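Long-range contact in iron-sulfur cluster assembly scaffold protein IscU (Streptococcus pyogenes, PDB 1SU0), which probably serves as a scaffold on which iron-sulfur clusters are assembled before being passed on to other proteins, and binds a zinc ion in this crystal form: residues D57-A61 / S72-T76. Numbering follows the deposited sequence.
Sequences DIAFA and SSMMT
With CG1 anti to the backbone N (chi1 -171°), Ile58 holds CG2 between its backbone N and carbonyl carbon and against Thr76, and CG1 places CD1 beside Met75 SD, while Phe60 carries its ring from the strand to the helix, where Ser72 CB meets one face. These contacts pack helix 66-79 on strand 55-63, an outermost strand of the antiparallel sheet in the alpha+beta fold of the NifU-like N-terminal domain. The two short segments run almost exactly antiparallel, their axes inclined at 176° and 9.0 Å apart at closest approach; Phe60 spans Ser72, Ser73 and Thr76, whereas Ile58 meets Met75 and Thr76. The ring makes a CH-pi contact: Ser72 CB stands 3.7 Å from the centroid of the Phe60 ring, 18° off its normal and displaced toward the CE1 and CZ rim. Farther round, Phe60 CE2 comes within 3.7 Å of Ser73 CA, and its CD2 lies 3.9 Å from Thr76 CG2, both approached obliquely. His24 adds an edge-to-face ring contact, and Ile44 of the neighbouring strand 43-50 touches both Phe60 and Ser72. The interface is buried, yet the serine hydroxyls are satisfied: Ser72 OG bonds to Ser68 O, and Ser73 OG bonds to His17 ND1 and His22 N. Ser72 also places this packing near the metal site, its side chain about 10 Å from the bound zinc ion. Toward the other end, the bent chain of Met75 brings its SD to 4.1 Å from Ile58 CD1; Ala131, Trp132 and Leu135 of helix 122-139 also touch this methionine. Thr76 turns its hydroxyl back to its own helix, OG1 donating to Ser73 O at 2.6 Å, while its CB rests 3.8 Å from Ile58 CG2.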
ATOM      1  N   ASP A  57       1.078 -12.747  -7.634  1.00 24.48           N
ATOM      2  CA  ASP A  57       2.160 -11.770  -7.517  1.00 24.58           C
ATOM      3  C   ASP A  57       1.681 -10.325  -7.744  1.00 24.48           C
ATOM      4  O   ASP A  57       0.594 -10.090  -8.286  1.00 24.53           O
ATOM      5  CB  ASP A  57       3.313 -12.124  -8.480  1.00 24.45           C
ATOM      6  CG  ASP A  57       4.681 -11.622  -7.987  1.00 24.42           C
ATOM      7  OD1 ASP A  57       5.560 -11.350  -8.838  1.00 24.49           O
ATOM      8  OD2 ASP A  57       4.970 -11.463  -6.777  1.00 23.60           O
ATOM      9  N   ILE A  58       2.516  -9.376  -7.316  1.00 24.26           N
ATOM     10  CA  ILE A  58       2.209  -7.944  -7.366  1.00 23.98           C
ATOM     11  C   ILE A  58       3.480  -7.100  -7.501  1.00 24.30           C
ATOM     12  O   ILE A  58       4.546  -7.474  -7.002  1.00 23.97           O
ATOM     13  CB  ILE A  58       1.416  -7.536  -6.101  1.00 24.02           C
ATOM     14  CG1 ILE A  58       0.876  -6.118  -6.216  1.00 22.70           C
ATOM     15  CG2 ILE A  58       2.251  -7.730  -4.809  1.00 23.45           C
ATOM     16  CD1 ILE A  58      -0.207  -5.837  -5.191  1.00 22.40           C
ATOM     17  N   ALA A  59       3.344  -5.963  -8.182  1.00 24.40           N
ATOM     18  CA  ALA A  59       4.456  -5.070  -8.465  1.00 24.87           C
ATOM     19  C   ALA A  59       3.962  -3.654  -8.729  1.00 25.16           C
ATOM     20  O   ALA A  59       2.856  -3.452  -9.252  1.00 25.21           O
ATOM     21  CB  ALA A  59       5.249  -5.571  -9.668  1.00 25.06           C
ATOM     22  N   PHE A  60       4.793  -2.679  -8.369  1.00 25.23           N
ATOM     23  CA  PHE A  60       4.441  -1.277  -8.534  1.00 25.42           C
ATOM     24  C   PHE A  60       5.617  -0.355  -8.878  1.00 25.92           C
ATOM     25  O   PHE A  60       6.790  -0.628  -8.596  1.00 25.59           O
ATOM     26  CB  PHE A  60       3.721  -0.736  -7.302  1.00 25.40           C
ATOM     27  CG  PHE A  60       4.645  -0.154  -6.286  1.00 25.17           C
ATOM     28  CD1 PHE A  60       4.929   1.210  -6.287  1.00 24.71           C
ATOM     29  CD2 PHE A  60       5.271  -0.985  -5.344  1.00 24.60           C
ATOM     30  CE1 PHE A  60       5.814   1.747  -5.376  1.00 23.80           C
ATOM     31  CE2 PHE A  60       6.141  -0.465  -4.432  1.00 22.84           C
ATOM     32  CZ  PHE A  60       6.420   0.906  -4.441  1.00 24.46           C
ATOM     33  N   ALA A  61       5.245   0.765  -9.478  1.00 26.04           N
ATOM     34  CA  ALA A  61       6.186   1.762  -9.911  1.00 26.53           C
ATOM     35  C   ALA A  61       5.472   3.103  -9.942  1.00 27.08           C
ATOM     36  O   ALA A  61       4.259   3.167 -10.135  1.00 27.60           O
ATOM     37  CB  ALA A  61       6.720   1.409 -11.279  1.00 26.59           C
ATOM     38  N   SER A  72       3.065   2.212  -0.493  1.00 21.10           N
ATOM     39  CA  SER A  72       2.878   1.302  -1.599  1.00 21.15           C
ATOM     40  C   SER A  72       3.666   0.034  -1.377  1.00 21.73           C
ATOM     41  O   SER A  72       3.159  -1.083  -1.553  1.00 21.98           O
ATOM     42  CB  SER A  72       3.302   1.969  -2.899  1.00 21.28           C
ATOM     43  OG  SER A  72       2.541   3.149  -3.087  1.00 21.57           O
ATOM     44  N   SER A  73       4.907   0.199  -0.954  1.00 22.28           N
ATOM     45  CA  SER A  73       5.794  -0.927  -0.772  1.00 22.20           C
ATOM     46  C   SER A  73       5.227  -1.847   0.303  1.00 22.26           C
ATOM     47  O   SER A  73       5.115  -3.057   0.118  1.00 22.51           O
ATOM     48  CB  SER A  73       7.189  -0.403  -0.439  1.00 22.13           C
ATOM     49  OG  SER A  73       8.027  -1.432  -0.004  1.00 21.91           O
ATOM     50  N   MET A  74       4.824  -1.266   1.417  1.00 22.88           N
ATOM     51  CA  MET A  74       4.252  -2.042   2.520  1.00 23.59           C
ATOM     52  C   MET A  74       2.903  -2.707   2.154  1.00 23.44           C
ATOM     53  O   MET A  74       2.602  -3.827   2.567  1.00 23.62           O
ATOM     54  CB  MET A  74       4.077  -1.129   3.725  1.00 24.05           C
ATOM     55  CG  MET A  74       5.382  -0.583   4.310  1.00 26.21           C
ATOM     56  SD  MET A  74       5.030   1.041   5.402  1.00 35.61           S
ATOM     57  CE  MET A  74       6.651   1.074   6.554  1.00 30.13           C
ATOM     58  N   MET A  75       2.089  -2.016   1.372  1.00 23.87           N
ATOM     59  CA  MET A  75       0.842  -2.586   0.870  1.00 24.33           C
ATOM     60  C   MET A  75       1.099  -3.919   0.127  1.00 23.72           C
ATOM     61  O   MET A  75       0.393  -4.895   0.363  1.00 23.59           O
ATOM     62  CB  MET A  75       0.144  -1.572  -0.025  1.00 24.95           C
ATOM     63  CG  MET A  75      -1.185  -2.042  -0.611  1.00 27.62           C
ATOM     64  SD  MET A  75      -0.932  -3.099  -2.248  1.00 35.36           S
ATOM     65  CE  MET A  75      -0.131  -1.723  -3.467  1.00 28.31           C
ATOM     66  N   THR A  76       2.127  -3.974  -0.718  1.00 23.00           N
ATOM     67  CA  THR A  76       2.423  -5.185  -1.486  1.00 22.99           C
ATOM     68  C   THR A  76       2.759  -6.351  -0.571  1.00 22.94           C
ATOM     69  O   THR A  76       2.338  -7.468  -0.815  1.00 22.70           O
ATOM     70  CB  THR A  76       3.619  -5.000  -2.471  1.00 23.10           C
ATOM     71  OG1 THR A  76       4.848  -4.823  -1.745  1.00 23.54           O
ATOM     72  CG2 THR A  76       3.466  -3.755  -3.340  1.00 22.95           C
TER